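Local coordinates for protein Baccell_00856 (Bacteroides cellulosilyticus DSM 14838, PDB 5MVH) that probably hydrolyses rhamnose-containing glycans as a beta-propeller glycoside hydrolase of the rhamnosidase type, at residues Y345-E350 with S357-A362. Sequence-based numbering, arbitrary orientation.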
loop_
_atom_site.group_PDB
_atom_site.type_symbol
_atom_site.label_atom_id
_atom_site.label_comp_id
_atom_site.label_asym_id
_atom_site.label_seq_id
_atom_site.Cartn_x
_atom_site.Cartn_y
_atom_site.Cartn_z
ATOM N N TYR A 345 0.025 14.228 -0.971
ATOM C CA TYR A 345 -1.146 13.397 -0.737
ATOM C C TYR A 345 -1.737 13.142 -2.103
ATOM O O TYR A 345 -2.290 14.067 -2.756
ATOM C CB TYR A 345 -2.093 14.145 0.213
ATOM C CG TYR A 345 -3.250 13.362 0.784
ATOM C CD1 TYR A 345 -4.333 12.980 -0.023
ATOM C CD2 TYR A 345 -3.313 13.054 2.144
ATOM C CE1 TYR A 345 -5.415 12.284 0.513
ATOM C CE2 TYR A 345 -4.383 12.359 2.670
ATOM C CZ TYR A 345 -5.443 11.996 1.861
ATOM O OH TYR A 345 -6.489 11.297 2.366
ATOM N N ILE A 346 -1.605 11.901 -2.570
ATOM C CA ILE A 346 -1.949 11.556 -3.944
ATOM C C ILE A 346 -3.349 10.917 -3.985
ATOM O O ILE A 346 -3.646 9.990 -3.210
ATOM C CB ILE A 346 -0.894 10.592 -4.557
ATOM C CG1 ILE A 346 0.544 11.170 -4.455
ATOM C CG2 ILE A 346 -1.277 10.236 -5.982
ATOM C CD1 ILE A 346 0.796 12.449 -5.246
ATOM N N PHE A 347 -4.186 11.378 -4.907
ATOM C CA PHE A 347 -5.557 10.926 -4.992
ATOM C C PHE A 347 -6.081 10.965 -6.428
ATOM O O PHE A 347 -5.376 11.335 -7.367
ATOM C CB PHE A 347 -6.456 11.719 -4.006
ATOM C CG PHE A 347 -6.724 13.164 -4.392
ATOM C CD1 PHE A 347 -5.782 14.170 -4.144
ATOM C CD2 PHE A 347 -7.955 13.540 -4.970
ATOM C CE1 PHE A 347 -6.040 15.505 -4.508
ATOM C CE2 PHE A 347 -8.215 14.865 -5.324
ATOM C CZ PHE A 347 -7.262 15.853 -5.075
ATOM N N ARG A 348 -7.318 10.521 -6.594
ATOM C CA ARG A 348 -8.003 10.603 -7.870
ATOM C C ARG A 348 -9.478 10.782 -7.525
ATOM O O ARG A 348 -9.979 10.112 -6.631
ATOM C CB ARG A 348 -7.725 9.347 -8.701
ATOM C CG ARG A 348 -8.591 9.149 -9.945
ATOM C CD ARG A 348 -9.883 8.391 -9.687
ATOM N NE ARG A 348 -9.651 7.052 -9.191
ATOM C CZ ARG A 348 -10.588 6.255 -8.703
ATOM N NH1 ARG A 348 -11.867 6.661 -8.605
ATOM N NH2 ARG A 348 -10.245 5.061 -8.270
ATOM N N ASP A 349 -10.162 11.677 -8.231
ATOM C CA ASP A 349 -11.523 12.093 -7.849
ATOM C C ASP A 349 -12.348 12.450 -9.100
ATOM O O ASP A 349 -11.876 13.207 -9.988
ATOM C CB ASP A 349 -11.369 13.291 -6.933
ATOM C CG ASP A 349 -12.647 13.692 -6.186
ATOM O OD1 ASP A 349 -13.780 13.451 -6.639
ATOM O OD2 ASP A 349 -12.474 14.283 -5.097
ATOM N N GLU A 350 -13.579 11.946 -9.160
ATOM C CA GLU A 350 -14.526 12.312 -10.254
ATOM C C GLU A 350 -14.778 13.835 -10.370
ATOM O O GLU A 350 -15.033 14.344 -11.469
ATOM C CB GLU A 350 -15.860 11.567 -10.128
ATOM C CG GLU A 350 -16.699 11.892 -8.894
ATOM C CD GLU A 350 -18.121 11.330 -8.974
ATOM O OE1 GLU A 350 -18.797 11.262 -7.937
ATOM O OE2 GLU A 350 -18.575 10.950 -10.078
ATOM N N SER A 357 -4.217 13.301 -9.160
ATOM C CA SER A 357 -4.218 14.592 -8.467
ATOM C C SER A 357 -3.311 14.572 -7.243
ATOM O O SER A 357 -3.051 13.506 -6.644
ATOM C CB SER A 357 -5.621 14.967 -8.043
ATOM O OG SER A 357 -6.426 15.176 -9.185
ATOM N N LEU A 358 -2.823 15.769 -6.922
ATOM C CA LEU A 358 -1.949 16.028 -5.799
ATOM C C LEU A 358 -2.590 17.056 -4.880
ATOM O O LEU A 358 -2.932 18.169 -5.313
ATOM C CB LEU A 358 -0.595 16.553 -6.260
ATOM C CG LEU A 358 0.344 17.113 -5.188
ATOM C CD1 LEU A 358 0.704 16.053 -4.171
ATOM C CD2 LEU A 358 1.588 17.736 -5.825
ATOM N N ALA A 359 -2.736 16.669 -3.614
ATOM C CA ALA A 359 -3.027 17.597 -2.537
ATOM C C ALA A 359 -1.711 17.782 -1.788
ATOM O O ALA A 359 -1.128 16.809 -1.310
ATOM C CB ALA A 359 -4.111 17.031 -1.624
ATOM N N HIS A 360 -1.207 19.015 -1.724
ATOM C CA HIS A 360 0.109 19.276 -1.140
ATOM C C HIS A 360 -0.016 20.238 0.020
ATOM O O HIS A 360 -0.734 21.221 -0.102
ATOM C CB HIS A 360 1.066 19.844 -2.189
ATOM C CG HIS A 360 2.415 20.201 -1.652
ATOM N ND1 HIS A 360 2.740 21.478 -1.257
ATOM C CD2 HIS A 360 3.531 19.451 -1.454
ATOM C CE1 HIS A 360 3.992 21.505 -0.828
ATOM N NE2 HIS A 360 4.501 20.288 -0.943
ATOM N N ALA A 361 0.672 19.948 1.138
ATOM C CA ALA A 361 0.747 20.859 2.262
ATOM C C ALA A 361 2.204 21.157 2.532
ATOM O O ALA A 361 3.004 20.240 2.689
ATOM C CB ALA A 361 0.099 20.248 3.490
ATOM N N ALA A 362 2.555 22.439 2.576
ATOM C CA ALA A 362 3.890 22.859 2.986
ATOM C C ALA A 362 4.196 22.467 4.418
ATOM O O ALA A 362 5.340 22.136 4.756
ATOM C CB ALA A 362 4.030 24.376 2.834
HETATM O O HOH W 1 -8.574 13.440 -9.913
#
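S357 and F347 face each other at the end of a beta hairpin and show how one hydrogen-bonded pair can combine backbone and side-chain contacts. The backbones are joined in both directions: F347 N gives a nearly straight bond to S357 O (3.0 Å), and S357 N returns one to F347 O (2.9 Å). On the same side of the sheet, S357 CB lies over one face of the phenyl ring, 3.6 Å from its centroid, a CH-pi contact offset toward the rim. F347 CG sits between its own backbone N and carbonyl carbon (chi1 72°), which swings the ring across to strand 357-361. The ring reaches past S357 as well, bringing CE1 to 3.8 Å from A359 CB, while A359 N meets the ring edge.

A359 forms the next hydrogen-bonded pair with Y345. A359 N points almost straight at Y345 O, in the carbonyl plane (2.8 Å), whereas the return bond from Y345 N to A359 O is more bent. Y345 touches A359 through CB; its phenol leads away, and OH bonds to R298 O. The opposite face of the sheet carries the intervening non-hydrogen-bonded pair, where I346 CD1 meets L358 CD1 at 3.8 Å.

Strands 342-347 and 357-361 are the two inner members of a four-stranded antiparallel sheet, one blade of the beta-propeller. A water accepts from D349 N (2.9 Å) and donates to S357 OG, whose hydroxyl also bonds to D373. Serine thus divides its roles: its methylene packs on the aromatic face while its hydroxyl, through water, links the buried backbone N-H of D349 to the neighbouring strand, extending the polar connection past the last direct backbone bond.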